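Local coordinates for succinoglycan biosynthesis protein (Bacillus cereus ATCC 14579, PDB 3B55) that binds a calcium ion and, as a member of the erythromycin esterase family, is possibly a hydrolase, though its reaction and natural substrate are not established, at residues K51-T56 with Q382-L387; I169-Q174 with I285-N290; T233-L238 with Q257-I262; S311-L316 with V419-G424; N369-I374 with E400-F405. The protein carries 1 engineered substitution. All blocks are in the same frame, centred on the assembly; numbering follows the deposited sequence.

Contact 1. Residues K51-T56 with Q382-L387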
# COMPACT_ATOMS: atom_id res chain seq x y z
N LYS A 51 9.07 -8.05 -21.33
CA LYS A 51 8.50 -6.94 -22.09
C LYS A 51 9.37 -5.75 -21.70
O LYS A 51 9.35 -5.31 -20.55
CB LYS A 51 7.05 -6.69 -21.68
CG LYS A 51 6.12 -7.89 -21.90
CD LYS A 51 5.99 -8.23 -23.38
CE LYS A 51 5.03 -9.41 -23.61
NZ LYS A 51 5.50 -10.68 -22.98
N PRO A 52 10.17 -5.23 -22.65
CA PRO A 52 11.05 -4.09 -22.36
C PRO A 52 10.38 -2.77 -22.00
O PRO A 52 9.40 -2.36 -22.62
CB PRO A 52 11.87 -3.97 -23.64
CG PRO A 52 10.90 -4.36 -24.69
CD PRO A 52 10.25 -5.59 -24.07
N LEU A 53 10.93 -2.13 -20.98
CA LEU A 53 10.45 -0.84 -20.51
C LEU A 53 11.50 0.15 -20.99
O LEU A 53 12.68 0.04 -20.65
CB LEU A 53 10.36 -0.83 -18.98
CG LEU A 53 8.99 -0.89 -18.32
CD1 LEU A 53 7.92 -1.30 -19.31
CD2 LEU A 53 9.06 -1.84 -17.14
N LYS A 54 11.06 1.10 -21.79
CA LYS A 54 11.96 2.10 -22.37
C LYS A 54 12.58 3.07 -21.37
O LYS A 54 13.75 3.42 -21.49
CB LYS A 54 11.19 2.86 -23.47
CG LYS A 54 12.06 3.49 -24.54
CD LYS A 54 11.29 3.60 -25.86
CE LYS A 54 10.97 2.22 -26.44
NZ LYS A 54 10.28 2.29 -27.76
N THR A 55 11.81 3.49 -20.37
CA THR A 55 12.31 4.44 -19.37
C THR A 55 11.58 4.24 -18.05
O THR A 55 10.73 3.36 -17.92
CB THR A 55 12.04 5.89 -19.79
OG1 THR A 55 10.64 6.17 -19.63
CG2 THR A 55 12.42 6.13 -21.24
N THR A 56 11.94 5.08 -17.07
CA THR A 56 11.30 5.09 -15.76
C THR A 56 10.77 6.52 -15.55
O THR A 56 10.26 6.87 -14.49
CB THR A 56 12.28 4.73 -14.59
OG1 THR A 56 13.40 5.61 -14.60
CG2 THR A 56 12.77 3.31 -14.72
N GLN A 382 15.17 -1.94 -17.84
CA GLN A 382 13.90 -2.15 -17.14
C GLN A 382 13.00 -3.02 -18.02
O GLN A 382 13.05 -2.93 -19.25
CB GLN A 382 13.15 -0.82 -16.90
CG GLN A 382 13.95 0.30 -16.28
CD GLN A 382 14.80 1.03 -17.29
OE1 GLN A 382 14.44 1.11 -18.47
NE2 GLN A 382 15.91 1.57 -16.84
N PHE A 383 12.18 -3.84 -17.38
CA PHE A 383 11.26 -4.71 -18.11
C PHE A 383 10.28 -5.36 -17.16
O PHE A 383 10.49 -5.37 -15.95
CB PHE A 383 12.03 -5.81 -18.85
CG PHE A 383 12.75 -6.77 -17.93
CD1 PHE A 383 14.02 -6.47 -17.44
CD2 PHE A 383 12.16 -7.97 -17.55
CE1 PHE A 383 14.69 -7.35 -16.59
CE2 PHE A 383 12.81 -8.85 -16.70
CZ PHE A 383 14.08 -8.55 -16.22
N PHE A 384 9.18 -5.87 -17.70
CA PHE A 384 8.23 -6.58 -16.87
C PHE A 384 7.88 -7.89 -17.55
O PHE A 384 8.20 -8.10 -18.72
CB PHE A 384 6.98 -5.74 -16.57
CG PHE A 384 6.16 -5.36 -17.78
CD1 PHE A 384 6.60 -4.38 -18.66
CD2 PHE A 384 4.90 -5.92 -17.96
CE1 PHE A 384 5.79 -3.95 -19.71
CE2 PHE A 384 4.08 -5.50 -19.01
CZ PHE A 384 4.53 -4.51 -19.88
N ILE A 385 7.24 -8.78 -16.81
CA ILE A 385 6.91 -10.08 -17.36
C ILE A 385 5.77 -10.73 -16.60
O ILE A 385 5.58 -10.48 -15.41
CB ILE A 385 8.15 -11.01 -17.29
CG1 ILE A 385 7.78 -12.41 -17.76
CG2 ILE A 385 8.70 -11.02 -15.87
CD1 ILE A 385 9.00 -13.22 -18.20
N ASP A 386 5.00 -11.55 -17.31
CA ASP A 386 3.87 -12.24 -16.70
C ASP A 386 4.38 -13.58 -16.16
O ASP A 386 4.66 -14.50 -16.92
CB ASP A 386 2.78 -12.51 -17.73
CG ASP A 386 1.46 -12.91 -17.09
OD1 ASP A 386 1.49 -13.58 -16.04
OD2 ASP A 386 0.39 -12.57 -17.65
N LEU A 387 4.53 -13.66 -14.84
CA LEU A 387 5.01 -14.88 -14.19
C LEU A 387 4.02 -16.04 -14.36
O LEU A 387 4.40 -17.20 -14.29
CB LEU A 387 5.26 -14.62 -12.70
CG LEU A 387 6.22 -13.47 -12.35
CD1 LEU A 387 6.30 -13.31 -10.85
CD2 LEU A 387 7.59 -13.74 -12.94
O HOH W 1 5.67 -11.90 -20.21
O HOH W 2 14.93 -1.46 -21.06
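Lys51 lays its CB over one face of the Phe384 ring, 3.8 Å from the ring centroid and displaced toward the rim, a CH-pi contact at the heart of this antiparallel strand pair. Leu53 reaches the same ring at its edge, CD1 standing 3.4 Å from Phe384 CD1, with the two side chains nearly perpendicular. The phenyl group is delivered to both by a chi1 of 63°, which places CG between the backbone N and the carbonyl carbon. Val431, Leu68 and Met71 pack round Phe384 as well, making this the dense side of the contact. Backbone bonds join the strands tightly: Lys51 N gives to Phe384 O at 2.8 Å, and Phe384 N returns a bond to Lys51 O at 2.9 Å. The other parts are looser and wetter. Pro52 is exposed, and water 2 bridges Leu53 O and Gln382 N. The lysine chain bends away from the ring, so that NZ meets water 1, held in turn by Asp386 N. Strand 51-53, an outermost strand of the mixed sheet, is therefore held by main-chain bonds and by one aromatic ring, met over a face and at an edge, while the lysine NZ reaches a water and, weakly, His49 O.

Contact 2. Residues I169-Q174 with I285-N290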
# COMPACT_ATOMS: atom_id res chain seq x y z
N ILE A 169 -6.96 7.16 -1.21
CA ILE A 169 -7.32 6.56 0.07
C ILE A 169 -6.09 6.04 0.82
O ILE A 169 -5.10 5.63 0.21
CB ILE A 169 -8.32 5.37 -0.12
CG1 ILE A 169 -9.65 5.87 -0.68
CG2 ILE A 169 -8.54 4.64 1.19
CD1 ILE A 169 -9.70 5.93 -2.19
N GLY A 170 -6.17 6.06 2.14
CA GLY A 170 -5.09 5.56 2.98
C GLY A 170 -5.58 4.32 3.71
O GLY A 170 -6.61 4.36 4.40
N MSE A 171 -4.86 3.22 3.58
CA MSE A 171 -5.28 2.00 4.25
C MSE A 171 -4.58 1.75 5.59
O MSE A 171 -4.98 0.86 6.34
CB MSE A 171 -5.06 0.80 3.33
CG MSE A 171 -3.61 0.45 3.08
SE MSE A 171 -3.40 -1.07 1.89
CE MSE A 171 -1.57 -0.76 1.33
N ASP A 172 -3.55 2.54 5.90
CA ASP A 172 -2.82 2.35 7.16
C ASP A 172 -3.48 3.03 8.36
O ASP A 172 -4.21 4.00 8.21
CB ASP A 172 -1.38 2.83 7.02
CG ASP A 172 -0.43 2.06 7.91
OD1 ASP A 172 -0.92 1.34 8.81
OD2 ASP A 172 0.79 2.17 7.72
N ILE A 173 -3.18 2.51 9.55
CA ILE A 173 -3.74 3.03 10.80
C ILE A 173 -2.72 3.23 11.93
O ILE A 173 -2.95 2.78 13.05
CB ILE A 173 -4.81 2.07 11.34
CG1 ILE A 173 -4.22 0.66 11.45
CG2 ILE A 173 -6.03 2.08 10.44
CD1 ILE A 173 -5.11 -0.33 12.17
N GLN A 174 -1.62 3.91 11.65
CA GLN A 174 -0.62 4.14 12.68
C GLN A 174 -1.11 5.26 13.60
O GLN A 174 -0.48 5.57 14.61
CB GLN A 174 0.71 4.50 12.03
CG GLN A 174 1.05 3.61 10.84
CD GLN A 174 2.47 3.09 10.87
OE1 GLN A 174 2.86 2.34 11.77
NE2 GLN A 174 3.27 3.48 9.87
N ILE A 285 -4.84 -6.94 8.60
CA ILE A 285 -6.22 -7.31 8.40
C ILE A 285 -6.92 -5.97 8.11
O ILE A 285 -7.69 -5.85 7.16
CB ILE A 285 -6.83 -7.99 9.65
CG1 ILE A 285 -6.47 -9.48 9.63
CG2 ILE A 285 -8.33 -7.77 9.70
CD1 ILE A 285 -7.09 -10.28 10.76
N ALA A 286 -6.60 -4.96 8.91
CA ALA A 286 -7.17 -3.63 8.76
C ALA A 286 -6.84 -3.01 7.39
O ALA A 286 -7.72 -2.48 6.72
CB ALA A 286 -6.67 -2.71 9.88
N MSE A 287 -5.57 -3.06 6.99
CA MSE A 287 -5.17 -2.50 5.69
C MSE A 287 -5.95 -3.19 4.58
O MSE A 287 -6.37 -2.56 3.61
CB MSE A 287 -3.67 -2.68 5.44
CG MSE A 287 -2.77 -1.98 6.46
SE MSE A 287 -1.18 -1.17 5.67
CE MSE A 287 -0.14 -2.77 5.36
N TYR A 288 -6.13 -4.50 4.73
CA TYR A 288 -6.87 -5.33 3.78
C TYR A 288 -8.30 -4.85 3.70
O TYR A 288 -8.84 -4.65 2.60
CB TYR A 288 -6.85 -6.79 4.25
CG TYR A 288 -8.07 -7.61 3.85
CD1 TYR A 288 -8.35 -7.87 2.51
CD2 TYR A 288 -8.93 -8.13 4.82
CE1 TYR A 288 -9.46 -8.64 2.14
CE2 TYR A 288 -10.04 -8.91 4.46
CZ TYR A 288 -10.29 -9.16 3.12
OH TYR A 288 -11.38 -9.92 2.74
N GLU A 289 -8.91 -4.66 4.87
CA GLU A 289 -10.30 -4.22 4.97
C GLU A 289 -10.51 -2.85 4.34
O GLU A 289 -11.52 -2.61 3.68
CB GLU A 289 -10.76 -4.16 6.44
CG GLU A 289 -10.77 -5.51 7.15
CD GLU A 289 -11.42 -5.44 8.53
OE1 GLU A 289 -11.52 -4.33 9.10
OE2 GLU A 289 -11.82 -6.51 9.06
N ASN A 290 -9.54 -1.96 4.53
CA ASN A 290 -9.63 -0.62 3.98
C ASN A 290 -9.48 -0.63 2.47
O ASN A 290 -10.12 0.16 1.78
CB ASN A 290 -8.59 0.28 4.64
CG ASN A 290 -8.88 0.50 6.11
OD1 ASN A 290 -7.99 0.87 6.90
ND2 ASN A 290 -10.13 0.28 6.50
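Met171, a selenomethionine like Met287, presses its side chain against helix 278-298, which packs nearly antiparallel on strand 167-172, an outermost strand in the mixed sheet of this alpha/beta fold; the short axes approach to 6.8 Å at 158°. Along the helix, Ala286 comes first: its CB takes Ile173 CD1 at 3.7 Å, an apolar contact just beyond the strand end. Met287 follows and carries much of the contact. Its CA-H points at Met171 O, and its side chain bends at chi2 and chi3, bringing SE within 3.9 Å of Met171 CG. The same selenium lies beside the Asp172 carboxylate, 4.0 Å from its CG. One turn after Ala286, Asn290 sets its CB 3.8 Å from Met171 CB, adding an aliphatic contact. The CB of Asp172 points away from the 285-290 segment, yet its OD1 accepts from His283, earlier in the same helix. The surroundings are close to the metal: the side chain of Met171 is about 4 Å from that of the calcium ligand Glu113, and the Asp172 side chain about 6 Å from the calcium ion, so this buried packing borders the metal site. Asp172 OD1 also receives Ile173 N at 2.7 Å, on the anti side of the oxygen and 30° out of the carboxylate plane.

Contact 3. Residues T233-L238 with Q257-I262. Engineered in segment 233-238: Thr233 (natural residue Gln).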
# COMPACT_ATOMS: atom_id res chain seq x y z
N THR A 233 -18.92 1.34 20.40
CA THR A 233 -20.16 2.05 20.69
C THR A 233 -20.46 3.14 19.66
O THR A 233 -21.61 3.31 19.26
CB THR A 233 -20.11 2.68 22.10
OG1 THR A 233 -20.31 1.65 23.08
CG2 THR A 233 -21.17 3.75 22.26
N ILE A 234 -19.44 3.88 19.23
CA ILE A 234 -19.65 4.93 18.24
C ILE A 234 -20.17 4.32 16.95
O ILE A 234 -21.15 4.80 16.37
CB ILE A 234 -18.35 5.70 17.95
CG1 ILE A 234 -17.96 6.53 19.18
CG2 ILE A 234 -18.54 6.59 16.73
CD1 ILE A 234 -16.73 7.38 18.99
N SER A 235 -19.53 3.25 16.49
CA SER A 235 -19.95 2.55 15.28
C SER A 235 -21.34 1.97 15.46
O SER A 235 -22.17 2.03 14.56
CB SER A 235 -18.97 1.42 14.94
OG SER A 235 -17.75 1.96 14.48
N ALA A 236 -21.58 1.39 16.63
CA ALA A 236 -22.89 0.82 16.91
C ALA A 236 -23.95 1.91 16.86
O ALA A 236 -25.06 1.69 16.37
CB ALA A 236 -22.89 0.15 18.29
N LEU A 237 -23.62 3.10 17.35
CA LEU A 237 -24.57 4.20 17.34
C LEU A 237 -24.96 4.60 15.93
O LEU A 237 -26.13 4.85 15.64
CB LEU A 237 -24.01 5.41 18.09
CG LEU A 237 -24.95 6.63 18.10
CD1 LEU A 237 -24.64 7.50 19.29
CD2 LEU A 237 -24.81 7.41 16.80
N LEU A 238 -23.98 4.68 15.03
CA LEU A 238 -24.27 5.06 13.66
C LEU A 238 -25.11 4.00 12.96
O LEU A 238 -25.98 4.32 12.14
CB LEU A 238 -22.96 5.28 12.90
CG LEU A 238 -22.13 6.50 13.33
CD1 LEU A 238 -20.75 6.43 12.71
CD2 LEU A 238 -22.84 7.78 12.92
N GLN A 257 -17.15 4.05 7.68
CA GLN A 257 -15.78 3.58 7.52
C GLN A 257 -14.83 4.37 8.40
O GLN A 257 -13.89 3.81 8.99
CB GLN A 257 -15.35 3.69 6.06
CG GLN A 257 -13.94 3.17 5.81
CD GLN A 257 -13.76 1.72 6.21
OE1 GLN A 257 -12.65 1.20 6.19
NE2 GLN A 257 -14.85 1.06 6.57
N ASN A 258 -15.06 5.68 8.50
CA ASN A 258 -14.24 6.55 9.34
C ASN A 258 -14.31 6.03 10.78
O ASN A 258 -13.31 6.04 11.50
CB ASN A 258 -14.76 7.99 9.29
CG ASN A 258 -14.34 8.71 8.01
OD1 ASN A 258 -13.30 9.36 7.97
ND2 ASN A 258 -15.15 8.58 6.96
N ALA A 259 -15.50 5.58 11.20
CA ALA A 259 -15.67 5.06 12.55
C ALA A 259 -14.95 3.71 12.63
O ALA A 259 -14.35 3.37 13.66
CB ALA A 259 -17.15 4.87 12.87
N ARG A 260 -15.01 2.96 11.54
CA ARG A 260 -14.36 1.66 11.47
C ARG A 260 -12.85 1.81 11.70
O ARG A 260 -12.21 0.93 12.26
CB ARG A 260 -14.60 1.03 10.10
CG ARG A 260 -14.19 -0.41 10.04
CD ARG A 260 -15.21 -1.28 10.75
NE ARG A 260 -14.72 -2.64 10.94
CZ ARG A 260 -13.91 -3.01 11.94
NH1 ARG A 260 -13.51 -2.11 12.83
NH2 ARG A 260 -13.50 -4.26 12.03
N ILE A 261 -12.29 2.93 11.25
CA ILE A 261 -10.86 3.17 11.42
C ILE A 261 -10.49 3.27 12.90
O ILE A 261 -9.44 2.78 13.31
CB ILE A 261 -10.43 4.46 10.69
CG1 ILE A 261 -10.61 4.29 9.18
CG2 ILE A 261 -8.99 4.80 11.03
CD1 ILE A 261 -9.71 3.24 8.55
N ILE A 262 -11.35 3.91 13.69
CA ILE A 262 -11.12 4.08 15.12
C ILE A 262 -11.10 2.71 15.81
O ILE A 262 -10.29 2.48 16.72
CB ILE A 262 -12.22 4.95 15.76
CG1 ILE A 262 -12.37 6.26 14.98
CG2 ILE A 262 -11.86 5.24 17.22
CD1 ILE A 262 -13.55 7.10 15.41
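Ala259 CB is the methyl on which the two segments meet, touched by Ser235, Leu238 and, more distantly, Ile234. Ser235 OG comes closest, 3.4 Å from Ala259 CB; Leu238 brings up CD1 at 3.9 Å, and Ile234 CG2 stands 4.4 Å off the same methyl. A small residue on each helix, Ser235 and Ala259, brings their CA atoms to 5.7 Å where the segments run past one another, although the axes remain 9.2 Å apart and nearly antiparallel at 160°. The serine hydroxyl lies beside its backbone N with chi1 at -71°, a setting that carries OG across to the other helix, where it bonds to Glu263 OE2. The methyl thus meets one hydroxyl and two aliphatic chains, and the hydroxyl is tied to Glu263, one turn on from Ala259. Outward from it, Ile234 packs on Val199 and Ile203 of helix 197-206, while Leu238 and Ile262 reach helix 178-192, so helices 221-240 and 250-268 pair as antiparallel neighbours within a helical bundle.

Contact 4. Residues S311-L316 with V419-G424; sequences SKTNML and VDISLG
Met315, a selenomethionine, leans its side chain on Ile421, joining the loop after helix 307-310 to strand 418-421. Its CB begins the contact, 3.8 Å from Ile421 CD1 and 4.2 Å from Val419 CG2. With chi1 at 67°, CG lies between the backbone N and the carbonyl carbon, and the chain runs on to SE, which stays 4.0 Å from Ile421 CD1. A bend at chi3 (88°) brings CE to 3.3 Å from the same CD1, tighter than usual van der Waals contact. At the backbone of the same residue, Val419 CG2 sits 3.5 Å from Met315 O, so both branched residues of the strand face this one loop residue. Phe427 packs on Met315 as well. Toward helix 423-426 the chemistry turns polar: water 3 links Thr313 OG1 with Ser422 N, the N-cap residue of that helix. The loop is braced from within, Ser311 OG donating to Thr313 O at 2.7 Å. Direct side-chain contact between loop and strand is thus largely apolar, while a water joins the polar atoms at its border; the Met315 side chain, about 11 Å from the calcium ion, packs the loop on the two-stranded sheet.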
# COMPACT_ATOMS: atom_id res chain seq x y z
N SER A 311 1.98 -8.81 -1.88
CA SER A 311 2.30 -10.14 -2.39
C SER A 311 1.21 -11.10 -1.98
O SER A 311 0.54 -10.89 -0.96
CB SER A 311 3.66 -10.61 -1.87
OG SER A 311 3.76 -10.49 -0.46
N LYS A 312 0.99 -12.15 -2.76
CA LYS A 312 -0.06 -13.11 -2.44
C LYS A 312 0.39 -14.12 -1.41
O LYS A 312 -0.40 -14.93 -0.93
CB LYS A 312 -0.55 -13.82 -3.71
CG LYS A 312 -1.24 -12.90 -4.71
CD LYS A 312 -1.66 -13.69 -5.95
CE LYS A 312 -2.20 -12.81 -7.06
NZ LYS A 312 -3.56 -12.28 -6.82
N THR A 313 1.68 -14.08 -1.06
CA THR A 313 2.22 -14.97 -0.05
C THR A 313 2.94 -14.08 0.94
O THR A 313 3.25 -12.93 0.63
CB THR A 313 3.22 -15.99 -0.64
OG1 THR A 313 4.28 -15.30 -1.30
CG2 THR A 313 2.51 -16.90 -1.63
N ASN A 314 3.20 -14.61 2.13
CA ASN A 314 3.85 -13.87 3.21
C ASN A 314 5.37 -13.88 3.15
O ASN A 314 5.99 -14.87 3.52
CB ASN A 314 3.37 -14.45 4.55
CG ASN A 314 3.73 -13.56 5.74
OD1 ASN A 314 3.29 -13.81 6.87
ND2 ASN A 314 4.51 -12.51 5.49
N MSE A 315 5.97 -12.78 2.71
CA MSE A 315 7.43 -12.70 2.64
C MSE A 315 7.96 -11.92 3.85
O MSE A 315 9.16 -11.78 4.02
CB MSE A 315 7.88 -12.02 1.34
CG MSE A 315 7.52 -10.55 1.21
SE MSE A 315 8.32 -9.74 -0.37
CE MSE A 315 6.94 -10.14 -1.65
N LEU A 316 7.04 -11.45 4.68
CA LEU A 316 7.35 -10.69 5.89
C LEU A 316 7.07 -11.56 7.12
O LEU A 316 6.87 -11.05 8.23
CB LEU A 316 6.48 -9.43 5.97
CG LEU A 316 6.95 -8.09 5.40
CD1 LEU A 316 8.09 -8.26 4.41
CD2 LEU A 316 5.76 -7.41 4.76
N VAL A 419 14.96 -12.45 2.27
CA VAL A 419 13.99 -13.40 2.79
C VAL A 419 13.71 -14.42 1.69
O VAL A 419 13.93 -14.13 0.52
CB VAL A 419 12.65 -12.71 3.19
CG1 VAL A 419 12.88 -11.73 4.32
CG2 VAL A 419 12.05 -12.01 1.98
N ASP A 420 13.25 -15.61 2.07
CA ASP A 420 12.92 -16.63 1.08
C ASP A 420 11.51 -16.40 0.58
O ASP A 420 10.65 -15.94 1.32
CB ASP A 420 13.01 -18.03 1.69
CG ASP A 420 14.41 -18.61 1.62
OD1 ASP A 420 14.60 -19.75 2.12
OD2 ASP A 420 15.31 -17.94 1.07
N ILE A 421 11.27 -16.71 -0.68
CA ILE A 421 9.95 -16.49 -1.24
C ILE A 421 9.81 -17.25 -2.55
O ILE A 421 10.82 -17.55 -3.19
CB ILE A 421 9.72 -14.97 -1.54
CG1 ILE A 421 8.26 -14.70 -1.90
CG2 ILE A 421 10.61 -14.52 -2.72
CD1 ILE A 421 7.99 -13.24 -2.22
N SER A 422 8.57 -17.56 -2.92
CA SER A 422 8.27 -18.25 -4.17
C SER A 422 7.71 -17.13 -5.04
O SER A 422 6.55 -16.73 -4.90
CB SER A 422 7.21 -19.32 -3.95
OG SER A 422 7.68 -20.26 -3.01
N LEU A 423 8.55 -16.60 -5.93
CA LEU A 423 8.14 -15.50 -6.78
C LEU A 423 6.86 -15.75 -7.56
O LEU A 423 6.01 -14.87 -7.63
CB LEU A 423 9.27 -15.13 -7.73
CG LEU A 423 9.22 -13.68 -8.24
CD1 LEU A 423 9.31 -12.72 -7.05
CD2 LEU A 423 10.37 -13.45 -9.20
N GLY A 424 6.75 -16.93 -8.15
CA GLY A 424 5.56 -17.27 -8.92
C GLY A 424 4.29 -17.30 -8.09
O GLY A 424 3.20 -17.09 -8.62
O HOH W 3 6.31 -17.65 -0.85

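Contact 5. Residues N369-I374 with E400-F405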
# COMPACT_ATOMS: atom_id res chain seq x y z
N ASN A 369 21.74 -17.56 -6.59
CA ASN A 369 20.50 -18.33 -6.45
C ASN A 369 19.33 -17.42 -6.13
O ASN A 369 18.19 -17.86 -6.06
CB ASN A 369 20.61 -19.37 -5.34
CG ASN A 369 21.71 -20.36 -5.57
OD1 ASN A 369 21.80 -20.96 -6.65
ND2 ASN A 369 22.55 -20.55 -4.57
N SER A 370 19.62 -16.13 -5.94
CA SER A 370 18.55 -15.20 -5.62
C SER A 370 17.86 -14.69 -6.88
O SER A 370 18.46 -14.65 -7.96
CB SER A 370 19.10 -14.02 -4.81
OG SER A 370 19.90 -13.15 -5.60
N TYR A 371 16.59 -14.34 -6.73
CA TYR A 371 15.80 -13.81 -7.83
C TYR A 371 16.43 -12.52 -8.37
O TYR A 371 16.35 -12.24 -9.56
CB TYR A 371 14.38 -13.52 -7.35
CG TYR A 371 13.57 -14.76 -7.08
CD1 TYR A 371 13.14 -15.58 -8.13
CD2 TYR A 371 13.19 -15.11 -5.78
CE1 TYR A 371 12.35 -16.69 -7.89
CE2 TYR A 371 12.41 -16.22 -5.54
CZ TYR A 371 11.98 -17.00 -6.60
OH TYR A 371 11.16 -18.08 -6.36
N ASN A 372 17.04 -11.75 -7.47
CA ASN A 372 17.69 -10.49 -7.84
C ASN A 372 18.82 -10.70 -8.85
O ASN A 372 18.85 -10.07 -9.91
CB ASN A 372 18.25 -9.82 -6.58
CG ASN A 372 17.15 -9.41 -5.61
OD1 ASN A 372 16.58 -8.33 -5.73
ND2 ASN A 372 16.85 -10.28 -4.65
N TYR A 373 19.73 -11.60 -8.51
CA TYR A 373 20.86 -11.90 -9.39
C TYR A 373 20.36 -12.44 -10.73
O TYR A 373 20.77 -11.98 -11.79
CB TYR A 373 21.76 -12.96 -8.75
CG TYR A 373 22.97 -13.30 -9.59
CD1 TYR A 373 24.14 -12.55 -9.49
CD2 TYR A 373 22.95 -14.36 -10.51
CE1 TYR A 373 25.25 -12.82 -10.27
CE2 TYR A 373 24.06 -14.65 -11.30
CZ TYR A 373 25.21 -13.87 -11.18
OH TYR A 373 26.31 -14.11 -11.96
N ILE A 374 19.49 -13.44 -10.66
CA ILE A 374 18.95 -14.08 -11.85
C ILE A 374 18.22 -13.10 -12.77
O ILE A 374 18.53 -13.04 -13.96
CB ILE A 374 18.07 -15.27 -11.43
CG1 ILE A 374 18.99 -16.33 -10.80
CG2 ILE A 374 17.33 -15.83 -12.63
CD1 ILE A 374 18.27 -17.52 -10.18
N GLU A 400 9.42 -22.35 -6.39
CA GLU A 400 10.26 -22.83 -5.31
C GLU A 400 10.72 -21.64 -4.49
O GLU A 400 10.76 -20.51 -5.00
CB GLU A 400 11.46 -23.58 -5.87
CG GLU A 400 11.14 -24.95 -6.43
CD GLU A 400 12.30 -25.52 -7.21
OE1 GLU A 400 13.38 -24.90 -7.20
OE2 GLU A 400 12.13 -26.60 -7.82
N GLN A 401 11.07 -21.87 -3.23
CA GLN A 401 11.54 -20.81 -2.36
C GLN A 401 13.00 -20.44 -2.65
O GLN A 401 13.87 -21.30 -2.62
CB GLN A 401 11.42 -21.24 -0.90
CG GLN A 401 9.99 -21.24 -0.37
CD GLN A 401 9.82 -20.29 0.79
OE1 GLN A 401 9.15 -19.26 0.67
NE2 GLN A 401 10.44 -20.61 1.92
N HIS A 402 13.24 -19.16 -2.92
CA HIS A 402 14.58 -18.66 -3.21
C HIS A 402 14.74 -17.30 -2.53
O HIS A 402 13.76 -16.60 -2.28
CB HIS A 402 14.80 -18.54 -4.72
CG HIS A 402 14.77 -19.85 -5.44
ND1 HIS A 402 15.76 -20.80 -5.29
CD2 HIS A 402 13.85 -20.39 -6.27
CE1 HIS A 402 15.45 -21.87 -6.00
NE2 HIS A 402 14.29 -21.65 -6.61
N PRO A 403 15.98 -16.91 -2.22
CA PRO A 403 16.25 -15.62 -1.56
C PRO A 403 15.93 -14.41 -2.42
O PRO A 403 16.10 -14.43 -3.65
CB PRO A 403 17.74 -15.71 -1.25
CG PRO A 403 18.00 -17.20 -1.15
CD PRO A 403 17.21 -17.71 -2.32
N ILE A 404 15.46 -13.36 -1.77
CA ILE A 404 15.13 -12.12 -2.47
C ILE A 404 15.32 -10.96 -1.52
O ILE A 404 15.05 -11.08 -0.32
CB ILE A 404 13.68 -12.09 -2.98
CG1 ILE A 404 13.47 -10.83 -3.84
CG2 ILE A 404 12.71 -12.10 -1.80
CD1 ILE A 404 12.20 -10.83 -4.68
N PHE A 405 15.78 -9.85 -2.06
CA PHE A 405 15.99 -8.63 -1.30
C PHE A 405 14.70 -8.32 -0.51
O PHE A 405 13.61 -8.31 -1.08
CB PHE A 405 16.33 -7.51 -2.29
CG PHE A 405 16.30 -6.13 -1.71
CD1 PHE A 405 17.24 -5.73 -0.78
CD2 PHE A 405 15.33 -5.23 -2.14
CE1 PHE A 405 17.23 -4.43 -0.27
CE2 PHE A 405 15.31 -3.93 -1.64
CZ PHE A 405 16.26 -3.53 -0.71
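Tyr371 and His402 set their rings almost perpendicular, planes at 84°, in an offset edge-to-face pair: the imidazole edge is turned toward the phenol face, with centroids 5.5 Å apart. His402 CB also touches the tyrosine ring, 3.4 Å from CE2. Beyond the ring, the phenol oxygen lies 2.8 Å from Glu400 O, near the ring plane, and bonds to Leu423 N and Ile421 O, which tie it to the passage from strand 418-421 into helix 423-426. Tyr371 CD2 rests 4.1 Å from Ile404 CB, at the ring edge. The ring is put there by a chi1 of -71°, with CG beside the backbone N, while Tyr371 N itself donates to Pro403 O at 3.1 Å. The same carbonyl oxygen receives a CA-H contact from Ser370, 3.2 Å from its CA. Ser370 is the N-cap of helix 371-376, its OG accepting a weak bond from Tyr373 N and bonding also to Asp367 O. Asn372 lies over the next part of the strand, its amide group packed beside Phe405 CB and at 84° to the Phe405 ring. Trp397 packs its ring against both Tyr371 and His402. The N-terminal turn of helix 371-376 thus sits on strand 402-405, which pairs antiparallel with strand 418-421, while Asn372 and Phe405 both reach strand 336-344 of the main sheet.

Contacts 1 and 2 lie at the two outermost strands of one mixed sheet: contact 1 pairs its strand with the next by main-chain bonds at a partly buried margin, contact 2 packs a helix on its strand through apolar contacts in the interior, close to the calcium ion. Contact 3 is helix on helix, its centre about 15 Å from that of contact 2, which it touches through helices 250-268 and 278-298; its core is little more than one alanine methyl. Contacts 4 and 5 share the two-stranded sheet 402-405/418-421, contact 4 a buried, apolar approach by a loop, contact 5 a partly exposed one with an edge-to-face ring pair and one backbone bond. Contact 1 meets contact 4 through Leu387 and Leu423.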